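Local coordinates for protein aldo-keto Reductase, OXIDOREDUCTASE (Salmonella typhimurium, PDB 5T79) that probably works as an NADPH-dependent aldo-keto reductase with a TIM-barrel fold, studied for turning 3-hydroxybutanal into 1,3-butanediol, at residues D306-G309 against M310-N313. Numbering follows the deposited sequence.
Sequences DAVG and MLAN
Met310 N and Leu311 N each reach back three residues for a backbone carbonyl, and these two bonds from i+3 to i carry the helical winding of 301-308 onward through 310-312. Met310 N lies 3.1 Å from Ala307 O, in a moderately bent bond with an N-H...O angle of 153°. Leu311 N lies 3.2 Å from Val308 O. Two residues further on, Asn313 N makes the same kind of bond, 3.0 Å, to Met310 O, and at Asn313 the backbone leaves the helical conformation.

The side chains lie mainly against backbone carbonyl oxygens. Met310 CB sits 3.1 Å from Ala307 O, crowding the oxygen that its own N-H binds; with CG anti to the backbone N (chi1 160°) and bends at chi2 and chi3, the thioether runs off away from 306-309. Leu311 lays CB and CG beside Val308 O, while its CD1 comes to 4.5 Å from Val308 CG1, a loose touch between branches.

The polar ends serve other partners. Asp306 OD2 forms a salt bridge with Lys276 and a weak hydrogen bond to N6A of the NADPH adenine, and Asn313 ND2 donates to Arg273 O.

In the barrel, Ala307 and Met310 pack on Leu282 of helix 277-285 and Ile28 of strand 24-31. Leu311 meets Ala27 of that strand, and together with Val308 touches Met13, as the chain heads for helix 318-329.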
loop_
_atom_site.group_PDB
_atom_site.type_symbol
_atom_site.label_atom_id
_atom_site.label_comp_id
_atom_site.label_asym_id
_atom_site.label_seq_id
_atom_site.Cartn_x
_atom_site.Cartn_y
_atom_site.Cartn_z
ATOM N N ASP A 306 13.590 -9.113 4.889
ATOM C CA ASP A 306 13.422 -8.682 6.282
ATOM C C ASP A 306 11.938 -8.608 6.636
ATOM O O ASP A 306 11.535 -9.144 7.662
ATOM C CB ASP A 306 14.073 -7.304 6.527
ATOM C CG ASP A 306 15.594 -7.246 6.604
ATOM O OD1 ASP A 306 16.227 -8.312 6.784
ATOM O OD2 ASP A 306 16.141 -6.125 6.562
ATOM N N ALA A 307 11.135 -7.944 5.785
ATOM C CA ALA A 307 9.695 -7.778 5.986
ATOM C C ALA A 307 8.999 -9.111 6.086
ATOM O O ALA A 307 8.200 -9.295 6.998
ATOM C CB ALA A 307 9.092 -6.968 4.836
ATOM N N VAL A 308 9.285 -10.045 5.154
ATOM C CA VAL A 308 8.654 -11.373 5.163
ATOM C C VAL A 308 9.054 -12.118 6.468
ATOM O O VAL A 308 8.215 -12.817 7.049
ATOM C CB VAL A 308 8.933 -12.192 3.865
ATOM C CG1 VAL A 308 8.274 -13.570 3.928
ATOM C CG2 VAL A 308 8.429 -11.447 2.631
ATOM N N GLY A 309 10.271 -11.870 6.960
ATOM C CA GLY A 309 10.785 -12.438 8.217
ATOM C C GLY A 309 10.030 -12.020 9.474
ATOM O O GLY A 309 10.156 -12.659 10.521
ATOM N N MET A 310 9.221 -10.948 9.382
ATOM C CA MET A 310 8.382 -10.433 10.474
ATOM C C MET A 310 7.270 -11.454 10.839
ATOM O O MET A 310 6.846 -11.501 11.996
ATOM C CB MET A 310 7.799 -9.075 10.029
ATOM C CG MET A 310 6.570 -8.585 10.756
ATOM S SD MET A 310 4.958 -9.319 10.369
ATOM C CE MET A 310 4.275 -8.224 9.221
ATOM N N LEU A 311 6.772 -12.223 9.854
ATOM C CA LEU A 311 5.676 -13.176 10.055
ATOM C C LEU A 311 5.993 -14.247 11.110
ATOM O O LEU A 311 5.070 -14.740 11.745
ATOM C CB LEU A 311 5.278 -13.842 8.742
ATOM C CG LEU A 311 4.753 -12.906 7.635
ATOM C CD1 LEU A 311 4.497 -13.683 6.350
ATOM C CD2 LEU A 311 3.490 -12.149 8.083
ATOM N N ALA A 312 7.278 -14.574 11.321
ATOM C CA ALA A 312 7.726 -15.572 12.295
ATOM C C ALA A 312 7.678 -15.061 13.746
ATOM O O ALA A 312 7.835 -15.856 14.683
ATOM C CB ALA A 312 9.151 -15.992 11.962
ATOM N N ASN A 313 7.503 -13.741 13.946
ATOM C CA ASN A 313 7.561 -13.165 15.285
ATOM C C ASN A 313 6.707 -11.895 15.344
ATOM O O ASN A 313 7.249 -10.803 15.462
ATOM C CB ASN A 313 9.054 -12.870 15.581
ATOM C CG ASN A 313 9.418 -12.431 16.969
ATOM O OD1 ASN A 313 8.592 -12.353 17.879
ATOM N ND2 ASN A 313 10.692 -12.141 17.154
#